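Local coordinates for protein C2 toxin component I (Clostridium botulinum, PDB 2J3X) that is the enzymatic component of the binary C2 toxin, an ADP-ribosyltransferase that, as in related clostridial binary toxins, probably modifies actin in host cells, at residues R299-G303 with I304-L308; D334-G338 with K339-N343; I11-P14 with E15-K19; E83-R86 with E87-K91. The protein carries 2 engineered substitutions. All blocks are in the same frame, centred on the assembly; numbering follows the deposited sequence. Where two conformers were deposited one is given.

Interaction 1. Residues R299-G303 with I304-L308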
loop_
_atom_site.group_PDB
_atom_site.type_symbol
_atom_site.label_atom_id
_atom_site.label_comp_id
_atom_site.label_asym_id
_atom_site.label_seq_id
_atom_site.Cartn_x
_atom_site.Cartn_y
_atom_site.Cartn_z
ATOM N N ARG A 299 -6.148 -7.197 -7.202
ATOM C CA ARG A 299 -6.404 -8.474 -7.870
ATOM C C ARG A 299 -5.540 -9.536 -7.172
ATOM O O ARG A 299 -4.306 -9.449 -7.213
ATOM C CB ARG A 299 -5.979 -8.361 -9.297
ATOM C CG ARG A 299 -6.283 -9.638 -10.151
ATOM C CD ARG A 299 -5.932 -9.344 -11.599
ATOM N NE ARG A 299 -5.834 -10.607 -12.368
ATOM C CZ ARG A 299 -6.865 -11.348 -12.745
ATOM N NH1 ARG A 299 -8.114 -10.974 -12.458
ATOM N NH2 ARG A 299 -6.648 -12.485 -13.417
ATOM N N ARG A 300 -6.219 -10.493 -6.530
ATOM C CA ARG A 300 -5.530 -11.540 -5.781
ATOM C C ARG A 300 -5.401 -12.767 -6.688
ATOM O O ARG A 300 -6.380 -13.134 -7.351
ATOM C CB ARG A 300 -6.348 -11.920 -4.559
ATOM C CG ARG A 300 -6.195 -10.910 -3.367
ATOM C CD ARG A 300 -7.208 -11.264 -2.262
ATOM N NE ARG A 300 -6.947 -10.532 -1.022
ATOM C CZ ARG A 300 -6.176 -10.980 -0.033
ATOM N NH1 ARG A 300 -5.493 -12.163 -0.115
ATOM N NH2 ARG A 300 -5.999 -10.219 1.004
ATOM N N VAL A 301 -4.210 -13.372 -6.697
ATOM C CA VAL A 301 -3.908 -14.530 -7.557
ATOM C C VAL A 301 -3.153 -15.552 -6.748
ATOM O O VAL A 301 -2.640 -15.250 -5.653
ATOM C CB VAL A 301 -3.120 -14.173 -8.805
ATOM C CG1 VAL A 301 -3.898 -13.162 -9.678
ATOM C CG2 VAL A 301 -1.748 -13.587 -8.401
ATOM N N ASP A 302 -3.069 -16.775 -7.277
ATOM C CA ASP A 302 -2.284 -17.780 -6.580
ATOM C C ASP A 302 -0.872 -17.818 -7.240
ATOM O O ASP A 302 -0.443 -16.835 -7.850
ATOM C CB ASP A 302 -3.022 -19.129 -6.626
ATOM C CG ASP A 302 -3.174 -19.667 -8.053
ATOM O OD1 ASP A 302 -2.537 -19.173 -9.019
ATOM O OD2 ASP A 302 -3.950 -20.636 -8.246
ATOM N N GLY A 303 -0.108 -18.909 -7.067
ATOM C CA GLY A 303 1.288 -18.880 -7.549
ATOM C C GLY A 303 1.493 -18.994 -9.054
ATOM O O GLY A 303 2.598 -18.727 -9.539
ATOM N N ILE A 304 0.451 -19.343 -9.804
ATOM C CA ILE A 304 0.608 -19.671 -11.221
ATOM C C ILE A 304 1.221 -18.526 -12.078
ATOM O O ILE A 304 2.153 -18.760 -12.856
ATOM C CB ILE A 304 -0.713 -20.206 -11.853
ATOM C CG1 ILE A 304 -1.170 -21.473 -11.124
ATOM C CG2 ILE A 304 -0.510 -20.426 -13.382
ATOM C CD1 ILE A 304 -0.144 -22.530 -11.149
ATOM N N PRO A 305 0.754 -17.263 -11.882
ATOM C CA PRO A 305 1.358 -16.154 -12.627
ATOM C C PRO A 305 2.850 -15.972 -12.389
ATOM O O PRO A 305 3.518 -15.315 -13.215
ATOM C CB PRO A 305 0.569 -14.907 -12.116
ATOM C CG PRO A 305 -0.787 -15.479 -11.721
ATOM C CD PRO A 305 -0.347 -16.803 -11.015
ATOM N N PHE A 306 3.398 -16.530 -11.296
ATOM C CA PHE A 306 4.824 -16.341 -10.992
ATOM C C PHE A 306 5.655 -17.592 -11.360
ATOM O O PHE A 306 6.766 -17.757 -10.906
ATOM C CB PHE A 306 4.933 -16.079 -9.509
ATOM C CG PHE A 306 4.113 -14.889 -9.090
ATOM C CD1 PHE A 306 4.553 -13.604 -9.426
ATOM C CD2 PHE A 306 2.840 -15.066 -8.541
ATOM C CE1 PHE A 306 3.752 -12.492 -9.098
ATOM C CE2 PHE A 306 2.036 -13.955 -8.203
ATOM C CZ PHE A 306 2.487 -12.692 -8.504
ATOM N N ASP A 307 5.022 -18.520 -12.063
ATOM C CA ASP A 307 5.670 -19.819 -12.346
ATOM C C ASP A 307 5.945 -20.576 -11.066
ATOM O O ASP A 307 7.023 -21.227 -10.904
ATOM C CB ASP A 307 6.973 -19.612 -13.129
ATOM C CG ASP A 307 6.732 -19.157 -14.551
ATOM O OD1 ASP A 307 5.565 -19.077 -14.982
ATOM O OD2 ASP A 307 7.726 -18.893 -15.281
ATOM N N LEU A 308 5.019 -20.470 -10.123
ATOM C CA LEU A 308 5.125 -21.212 -8.888
ATOM C C LEU A 308 3.956 -22.199 -8.807
ATOM O O LEU A 308 2.963 -22.017 -9.491
ATOM C CB LEU A 308 5.125 -20.282 -7.648
ATOM C CG LEU A 308 6.365 -19.361 -7.538
ATOM C CD1 LEU A 308 6.135 -18.295 -6.478
ATOM C CD2 LEU A 308 7.622 -20.133 -7.160
#
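An Asx turn between Asp302 and Ile304 takes the chain off the end of strand 295-301 and into the short 3-10 segment 304-306. Asp302 OD1 accepts Ile304 N at 3.1 Å in a nearly straight bond (164°), the N-H coming from above the carboxylate plane. The torsion behind this is chi1 of 64°, which sets CG between the backbone N and the carbonyl carbon and turns the acid forward, beside CG1 of Ile304. One residue on, the carbonyl of Gly303 is gripped twice: Phe306 N reaches its O at 2.9 Å and Leu308 N reaches the same O at 3.0 Å, from opposite faces of the carbonyl plane. That pair of bonds pulls the chain into a compact turn. Between strand end and turn, Val301 CG2 lies 3.9 Å from Pro305 CG and 3.8 Å from Phe306 CE2, a small apolar seam. The ring of Phe306 has its edge near the carbonyl oxygens of Asp302 and Gly303. Val301 pairs through its backbone with Phe363 of strand 363-369, and the Phe306 ring meets that of Phe363, while Phe332 and Trp336 of helix 326-336 pack edge-to-face with the Phe306 ring.

Interaction 2. Residues D334-G338 with K339-N343. With SO4 (sulfate ion), chain R.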
loop_
_atom_site.group_PDB
_atom_site.type_symbol
_atom_site.label_atom_id
_atom_site.label_comp_id
_atom_site.label_asym_id
_atom_site.label_seq_id
_atom_site.Cartn_x
_atom_site.Cartn_y
_atom_site.Cartn_z
ATOM N N ASP A 334 13.062 -10.354 -3.757
ATOM C CA ASP A 334 14.277 -9.986 -4.520
ATOM C C ASP A 334 14.120 -10.274 -6.011
ATOM O O ASP A 334 14.553 -9.489 -6.890
ATOM C CB ASP A 334 15.502 -10.690 -3.952
ATOM C CG ASP A 334 15.955 -10.078 -2.630
ATOM O OD1 ASP A 334 15.302 -9.135 -2.116
ATOM O OD2 ASP A 334 16.955 -10.567 -2.107
ATOM N N LYS A 335 13.490 -11.406 -6.312
ATOM C CA LYS A 335 13.277 -11.765 -7.707
ATOM C C LYS A 335 12.267 -10.866 -8.409
ATOM O O LYS A 335 12.469 -10.437 -9.565
ATOM C CB LYS A 335 12.826 -13.228 -7.823
ATOM C CG LYS A 335 12.492 -13.603 -9.252
ATOM C CD LYS A 335 12.186 -15.054 -9.366
ATOM C CE LYS A 335 11.730 -15.313 -10.788
ATOM N NZ LYS A 335 11.366 -16.779 -11.005
ATOM N N TRP A 336 11.161 -10.579 -7.736
ATOM C CA TRP A 336 9.994 -10.020 -8.467
ATOM C C TRP A 336 9.894 -8.522 -8.408
ATOM O O TRP A 336 9.177 -7.918 -9.204
ATOM C CB TRP A 336 8.673 -10.674 -7.997
ATOM C CG TRP A 336 8.572 -12.097 -8.574
ATOM C CD1 TRP A 336 8.987 -13.270 -7.990
ATOM C CD2 TRP A 336 8.114 -12.433 -9.873
ATOM N NE1 TRP A 336 8.807 -14.329 -8.877
ATOM C CE2 TRP A 336 8.239 -13.843 -10.019
ATOM C CE3 TRP A 336 7.556 -11.689 -10.920
ATOM C CZ2 TRP A 336 7.871 -14.492 -11.178
ATOM C CZ3 TRP A 336 7.172 -12.341 -12.075
ATOM C CH2 TRP A 336 7.366 -13.734 -12.202
ATOM N N THR A 337 10.604 -7.914 -7.460
ATOM C CA THR A 337 10.606 -6.453 -7.455
ATOM C C THR A 337 11.213 -6.030 -8.789
ATOM O O THR A 337 12.338 -6.443 -9.143
ATOM C CB THR A 337 11.432 -5.906 -6.269
ATOM O OG1 THR A 337 10.855 -6.363 -5.046
ATOM C CG2 THR A 337 11.369 -4.344 -6.257
ATOM N N GLY A 338 10.501 -5.189 -9.544
ATOM C CA GLY A 338 11.078 -4.682 -10.779
ATOM C C GLY A 338 10.637 -5.426 -12.030
ATOM O O GLY A 338 10.884 -4.957 -13.153
ATOM N N LYS A 339 9.978 -6.569 -11.865
ATOM C CA LYS A 339 9.534 -7.361 -12.991
ATOM C C LYS A 339 8.182 -6.901 -13.500
ATOM O O LYS A 339 7.410 -6.294 -12.773
ATOM C CB LYS A 339 9.411 -8.834 -12.593
ATOM C CG LYS A 339 10.772 -9.483 -12.351
ATOM C CD LYS A 339 10.711 -11.018 -12.169
ATOM C CE LYS A 339 10.374 -11.784 -13.458
ATOM N NZ LYS A 339 11.454 -11.621 -14.509
ATOM N N GLU A 340 7.930 -7.245 -14.754
ATOM C CA GLU A 340 6.707 -6.883 -15.473
ATOM C C GLU A 340 5.721 -8.048 -15.450
ATOM O O GLU A 340 6.118 -9.220 -15.432
ATOM C CB GLU A 340 7.056 -6.537 -16.903
ATOM C CG GLU A 340 7.922 -5.316 -16.927
ATOM C CD GLU A 340 8.189 -4.763 -18.307
ATOM O OE1 GLU A 340 7.721 -5.343 -19.333
ATOM O OE2 GLU A 340 8.885 -3.713 -18.330
ATOM N N ILE A 341 4.436 -7.725 -15.441
ATOM C CA ILE A 341 3.358 -8.707 -15.344
ATOM C C ILE A 341 2.415 -8.412 -16.492
ATOM O O ILE A 341 1.961 -7.298 -16.674
ATOM C CB ILE A 341 2.584 -8.613 -13.980
ATOM C CG1 ILE A 341 3.533 -8.871 -12.806
ATOM C CG2 ILE A 341 1.401 -9.590 -13.921
ATOM C CD1 ILE A 341 4.087 -10.323 -12.783
ATOM N N GLU A 342 2.165 -9.416 -17.324
ATOM C CA GLU A 342 1.300 -9.212 -18.487
ATOM C C GLU A 342 -0.117 -9.720 -18.231
ATOM O O GLU A 342 -0.351 -10.572 -17.353
ATOM C CB GLU A 342 1.866 -9.939 -19.708
ATOM C CG GLU A 342 3.068 -9.310 -20.400
ATOM C CD GLU A 342 3.521 -10.123 -21.642
ATOM O OE1 GLU A 342 2.847 -11.112 -22.008
ATOM O OE2 GLU A 342 4.556 -9.786 -22.252
ATOM N N ASN A 343 -1.073 -9.195 -18.992
ATOM C CA ASN A 343 -2.448 -9.727 -18.951
ATOM C C ASN A 343 -2.905 -9.752 -20.388
ATOM O O ASN A 343 -3.290 -8.728 -20.913
ATOM C CB ASN A 343 -3.385 -8.800 -18.144
ATOM C CG ASN A 343 -3.119 -8.832 -16.675
ATOM O OD1 ASN A 343 -3.670 -9.668 -15.953
ATOM N ND2 ASN A 343 -2.277 -7.897 -16.192
HETATM S S SO4 R . 10.785 -8.489 -16.724
HETATM O O1 SO4 R . 9.630 -8.823 -15.901
HETATM O O2 SO4 R . 11.396 -7.229 -16.294
HETATM O O3 SO4 R . 11.747 -9.582 -16.609
HETATM O O4 SO4 R . 10.390 -8.346 -18.130
#
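Lys339 does two jobs at once here: its methylenes lie over a face of the Trp336 indole, while its amine rises away from that face to a sulfate ion, probably picked up from the crystallisation liquor. Lys339 CD sits 3.8 Å from the centroid of the six-membered ring of Trp336, a CH-pi contact offset toward the rim, and Lys339 CE comes within 3.5 Å of Trp336 CZ3. Chi1 and an extended chi2 bring CD over the ring; the bend at chi3 (70°) sets CE near CZ3, and the bend at chi4 (64°) turns NZ to the sulfate. The amine itself is too distant from the indole for more than a weak cation-pi attraction. It bonds instead to the sulfate, NZ of Lys339 to O3 at 2.9 Å. A second oxygen of the same ion, O1, takes the backbone N of Glu340 at 2.6 Å in an almost linear bond (172°). Ile341 adds its CD1, 3.8 Å from Trp336 CZ3. Around the indole, Phe332 stacks on it and Ile403 of strand 397-411 also touches it. The backbone closes through Lys339 N to Trp336 O at 3.1 Å, with Gly338 at positive phi in the third position. The whole is a type II beta turn joining the end of helix 326-336 to the short edge strand 340-341, which pairs antiparallel with strand 397-411.

Interaction 3. Residues I11-P14 with E15-K19. With SO4 (sulfate ion), chain N.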
loop_
_atom_site.group_PDB
_atom_site.type_symbol
_atom_site.label_atom_id
_atom_site.label_comp_id
_atom_site.label_asym_id
_atom_site.label_seq_id
_atom_site.Cartn_x
_atom_site.Cartn_y
_atom_site.Cartn_z
ATOM N N ILE A 11 15.225 19.379 14.830
ATOM C CA ILE A 11 16.483 18.871 14.297
ATOM C C ILE A 11 17.607 19.831 14.657
ATOM O O ILE A 11 17.470 21.042 14.444
ATOM C CB ILE A 11 16.437 18.662 12.767
ATOM C CG1 ILE A 11 15.372 17.572 12.470
ATOM C CG2 ILE A 11 17.844 18.283 12.220
ATOM C CD1 ILE A 11 14.968 17.535 10.947
ATOM N N ASN A 12 18.661 19.278 15.264
ATOM C CA ASN A 12 19.809 20.083 15.683
ATOM C C ASN A 12 19.548 20.954 16.913
ATOM O O ASN A 12 20.350 21.801 17.214
ATOM C CB ASN A 12 20.422 20.923 14.515
ATOM C CG ASN A 12 21.921 21.200 14.724
ATOM O OD1 ASN A 12 22.657 20.301 15.176
ATOM N ND2 ASN A 12 22.391 22.418 14.435
ATOM N N LYS A 13 18.452 20.698 17.635
ATOM C CA LYS A 13 18.191 21.347 18.929
ATOM C C LYS A 13 18.503 20.378 20.060
ATOM O O LYS A 13 18.515 19.159 19.847
ATOM C CB LYS A 13 16.733 21.798 19.037
ATOM C CG LYS A 13 16.374 22.882 17.998
ATOM C CD LYS A 13 14.949 23.347 18.295
ATOM C CE LYS A 13 14.436 24.523 17.439
ATOM N NZ LYS A 13 12.872 24.678 17.432
ATOM N N PRO A 14 18.704 20.898 21.281
ATOM C CA PRO A 14 18.988 19.970 22.367
ATOM C C PRO A 14 17.891 18.899 22.555
ATOM O O PRO A 14 16.692 19.219 22.541
ATOM C CB PRO A 14 19.058 20.883 23.594
ATOM C CG PRO A 14 19.581 22.223 23.004
ATOM C CD PRO A 14 18.764 22.322 21.714
ATOM N N GLU A 15 18.281 17.651 22.758
ATOM C CA GLU A 15 17.296 16.589 22.997
ATOM C C GLU A 15 16.359 16.887 24.172
ATOM O O GLU A 15 15.183 16.525 24.149
ATOM C CB GLU A 15 18.009 15.210 23.172
ATOM C CG GLU A 15 17.262 14.103 23.914
ATOM C CD GLU A 15 15.975 13.564 23.247
ATOM O OE1 GLU A 15 15.590 13.959 22.124
ATOM O OE2 GLU A 15 15.282 12.746 23.910
ATOM N N SER A 16 16.865 17.541 25.210
ATOM C CA SER A 16 16.034 17.870 26.358
ATOM C C SER A 16 14.858 18.777 25.987
ATOM O O SER A 16 13.775 18.703 26.601
ATOM C CB SER A 16 16.871 18.572 27.441
ATOM O OG SER A 16 17.368 19.832 26.986
ATOM N N GLU A 17 15.070 19.639 25.009
ATOM C CA GLU A 17 13.992 20.483 24.571
ATOM C C GLU A 17 12.935 19.719 23.774
ATOM O O GLU A 17 11.737 19.960 23.959
ATOM C CB GLU A 17 14.520 21.629 23.754
ATOM C CG GLU A 17 15.372 22.639 24.624
ATOM C CD GLU A 17 16.102 23.665 23.767
ATOM O OE1 GLU A 17 15.671 23.969 22.630
ATOM O OE2 GLU A 17 17.155 24.210 24.225
ATOM N N ALA A 18 13.358 18.818 22.905
ATOM C CA ALA A 18 12.369 17.935 22.221
ATOM C C ALA A 18 11.648 17.104 23.256
ATOM O O ALA A 18 10.431 16.923 23.177
ATOM C CB ALA A 18 13.111 16.967 21.275
ATOM N N LYS A 19 12.396 16.591 24.255
ATOM C CA LYS A 19 11.774 15.694 25.225
ATOM C C LYS A 19 10.696 16.446 26.028
ATOM O O LYS A 19 9.593 15.924 26.215
ATOM C CB LYS A 19 12.813 15.111 26.178
ATOM C CG LYS A 19 12.201 14.024 27.045
ATOM C CD LYS A 19 13.216 13.488 28.008
ATOM C CE LYS A 19 13.362 12.024 27.794
ATOM N NZ LYS A 19 14.086 11.905 26.489
HETATM S S SO4 N . 20.775 17.884 25.717
HETATM O O1 SO4 N . 21.680 18.482 26.690
HETATM O O2 SO4 N . 19.513 18.528 26.037
HETATM O O3 SO4 N . 21.299 18.203 24.373
HETATM O O4 SO4 N . 20.731 16.454 25.938
#
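With CG of Glu17 opposite its carbonyl carbon (chi1 -68°) and the chain extended beyond it, the carboxylate swings back along the helix start and lies against the ring of Pro14. Ser16 takes the other course: chi1 of 64° tucks OG between its own backbone N and carbonyl carbon, where hydroxyl and amide can serve the same partner. The motif is a helix N-terminus, with Pro14 at the N-cap position just ahead of helix 15-30. The carbonyl of Pro14 opens the helical bonding, its O taking Glu17 N at 3.0 Å from above the carbonyl plane and Ala18 N through a weak bond at 3.4 Å. Across the turn, OE2 of Glu17 rests 3.4 Å from Pro14 CG, a contact by van der Waals touch. The helix dipole would probably favour the ionised form of an acid here.

The same positive end holds a sulfate ion, probably from the crystallisation liquor. Glu15, at the first helical turn, sends its side chain toward a different part of the fold, where OE1 is hydrogen-bonded to Asn152. On the incoming loop, Lys13 lays its amine by Phe10 in a cation-pi contact, and Ile11 touches Ile99 and Tyr101, so the loop ahead of helix 15-30 packs on strand 98-102. At the sulfate, a single oxygen takes both donors of one residue: Ser16 N reaches O2 at 2.9 Å and Ser16 OG reaches the same O2 at 2.7 Å.

Interaction 4. Residues E83-R86 with E87-K91. With SO4 (sulfate ion), chain M.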
loop_
_atom_site.group_PDB
_atom_site.type_symbol
_atom_site.label_atom_id
_atom_site.label_comp_id
_atom_site.label_asym_id
_atom_site.label_seq_id
_atom_site.Cartn_x
_atom_site.Cartn_y
_atom_site.Cartn_z
ATOM N N GLU A 83 -8.242 0.391 16.670
ATOM C CA GLU A 83 -9.353 1.349 16.540
ATOM C C GLU A 83 -9.220 2.489 17.564
ATOM O O GLU A 83 -9.502 3.658 17.248
ATOM C CB GLU A 83 -10.657 0.588 16.709
ATOM C CG GLU A 83 -10.921 -0.388 15.528
ATOM C CD GLU A 83 -12.099 -1.349 15.754
ATOM O OE1 GLU A 83 -12.513 -1.500 16.909
ATOM O OE2 GLU A 83 -12.600 -1.904 14.732
ATOM N N ARG A 84 -8.803 2.152 18.783
ATOM C CA ARG A 84 -8.641 3.168 19.848
ATOM C C ARG A 84 -7.533 4.172 19.564
ATOM O O ARG A 84 -7.656 5.355 19.896
ATOM C CB ARG A 84 -8.434 2.490 21.203
ATOM C CG ARG A 84 -9.772 1.893 21.742
ATOM C CD ARG A 84 -9.548 0.885 22.859
ATOM N NE ARG A 84 -10.808 0.176 23.138
ATOM C CZ ARG A 84 -10.879 -1.013 23.754
ATOM N NH1 ARG A 84 -9.766 -1.632 24.213
ATOM N NH2 ARG A 84 -12.078 -1.585 23.931
ATOM N N ILE A 85 -6.445 3.686 18.973
ATOM C CA ILE A 85 -5.323 4.553 18.558
ATOM C C ILE A 85 -5.836 5.479 17.449
ATOM O O ILE A 85 -5.581 6.684 17.451
ATOM C CB ILE A 85 -4.066 3.730 18.149
ATOM C CG1 ILE A 85 -3.458 3.041 19.370
ATOM C CG2 ILE A 85 -2.988 4.660 17.532
ATOM C CD1 ILE A 85 -2.491 1.871 18.989
ATOM N N ARG A 86 -6.560 4.936 16.475
ATOM C CA ARG A 86 -7.119 5.758 15.400
ATOM C C ARG A 86 -7.996 6.840 15.964
ATOM O O ARG A 86 -7.928 8.004 15.510
ATOM C CB ARG A 86 -7.961 4.913 14.429
ATOM C CG ARG A 86 -7.140 3.960 13.565
ATOM C CD ARG A 86 -8.153 3.246 12.675
ATOM N NE ARG A 86 -7.586 2.095 11.967
ATOM C CZ ARG A 86 -8.317 1.144 11.383
ATOM N NH1 ARG A 86 -9.659 1.169 11.448
ATOM N NH2 ARG A 86 -7.694 0.166 10.734
ATOM N N GLU A 87 -8.838 6.447 16.914
ATOM C CA GLU A 87 -9.762 7.390 17.553
ATOM C C GLU A 87 -9.019 8.461 18.355
ATOM O O GLU A 87 -9.398 9.652 18.282
ATOM C CB GLU A 87 -10.733 6.623 18.441
ATOM C CG GLU A 87 -11.805 7.436 19.105
ATOM C CD GLU A 87 -12.720 6.593 20.026
ATOM O OE1 GLU A 87 -12.627 5.350 20.034
ATOM O OE2 GLU A 87 -13.544 7.181 20.755
ATOM N N ALA A 88 -7.959 8.076 19.053
ATOM C CA ALA A 88 -7.138 9.053 19.807
ATOM C C ALA A 88 -6.492 10.060 18.842
ATOM O O ALA A 88 -6.459 11.283 19.081
ATOM C CB ALA A 88 -6.065 8.309 20.618
ATOM N N LEU A 89 -6.052 9.574 17.690
ATOM C CA LEU A 89 -5.409 10.486 16.718
ATOM C C LEU A 89 -6.391 11.532 16.148
ATOM O O LEU A 89 -6.005 12.653 15.865
ATOM C CB LEU A 89 -4.741 9.676 15.584
ATOM C CG LEU A 89 -3.543 8.834 16.025
ATOM C CD1 LEU A 89 -3.123 7.924 14.835
ATOM C CD2 LEU A 89 -2.366 9.753 16.345
ATOM N N LEU A 90 -7.658 11.131 15.949
ATOM C CA LEU A 90 -8.684 12.014 15.355
ATOM C C LEU A 90 -8.940 13.224 16.239
ATOM O O LEU A 90 -9.429 14.251 15.765
ATOM C CB LEU A 90 -10.005 11.237 15.166
ATOM C CG LEU A 90 -10.351 10.791 13.755
ATOM C CD1 LEU A 90 -9.143 10.736 12.843
ATOM C CD2 LEU A 90 -11.168 9.496 13.750
ATOM N N LYS A 91 -8.606 13.087 17.518
ATOM C CA LYS A 91 -8.937 14.096 18.530
ATOM C C LYS A 91 -7.902 15.219 18.592
ATOM O O LYS A 91 -8.082 16.205 19.302
ATOM C CB LYS A 91 -9.069 13.416 19.890
ATOM C CG LYS A 91 -10.388 12.607 20.033
ATOM C CD LYS A 91 -10.441 11.792 21.321
ATOM C CE LYS A 91 -11.856 11.183 21.563
ATOM N NZ LYS A 91 -11.891 10.514 22.935
HETATM S S SO4 M . -12.853 -0.380 11.677
HETATM O O1 SO4 M . -11.796 -1.067 12.502
HETATM O O2 SO4 M . -13.272 0.772 12.469
HETATM O O3 SO4 M . -12.261 0.133 10.437
HETATM O O4 SO4 M . -13.985 -1.277 11.420
#
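Glu87 meets Glu83 one turn earlier in helix 77-90, its N bonded to Glu83 O at 2.9 Å, with CB of Glu87 also lying close to that carbonyl. Ala88 follows with its N on Arg84 O at 2.9 Å, and its own carbonyl accepts a hydrogen bond from Trp29 NE1. Leu89 N binds Ile85 O at the same length, and here side chains meet too, Leu89 CD1 standing 4.2 Å from Ile85 CG2, both residues buried. Leu90 N reaches Arg86 O at a longer 3.2 Å, the bond more bent (144°).

Arg86 is extended from CG to NE: NE bonds to Gln189 OE1, and NH1 meets O3 of a sulfate ion, probably from the crystallisation liquor, at 3.0 Å, with that oxygen at the edge of the guanidinium plane. Glu83 OE2 lies only 2.5 Å from sulfate O1. Two oxygens this close suggest that an acid group there probably holds a proton, with which the crystal's pH of 3.0 is consistent; sharing it would ease the repulsion between acid and sulfate, while Arg86, Lys72 and Lys224 supply the positive charge around the ion.

Interactions 1 and 2 sit side by side at about 11 Å between centres and serve the same five-stranded sheet, interaction 1 at the end of edge strand 295-301, and interaction 2 taking in edge strand 340-341 at the other margin. They touch, Phe306 O lying 3.5 Å from Trp336 CZ2. Interactions 3 and 4 belong to the amino-terminal half, about 27 Å apart between centres. Interactions 1 and 4 are partly buried, whereas 2 and 3 are surface contacts. Chemistry follows place: an Asx turn and a doubly bonded carbonyl in 1, lysine over indole in 2, a helix start in 3, regular helical bonding in 4. Sulfate ions meet 2, 3 and 4.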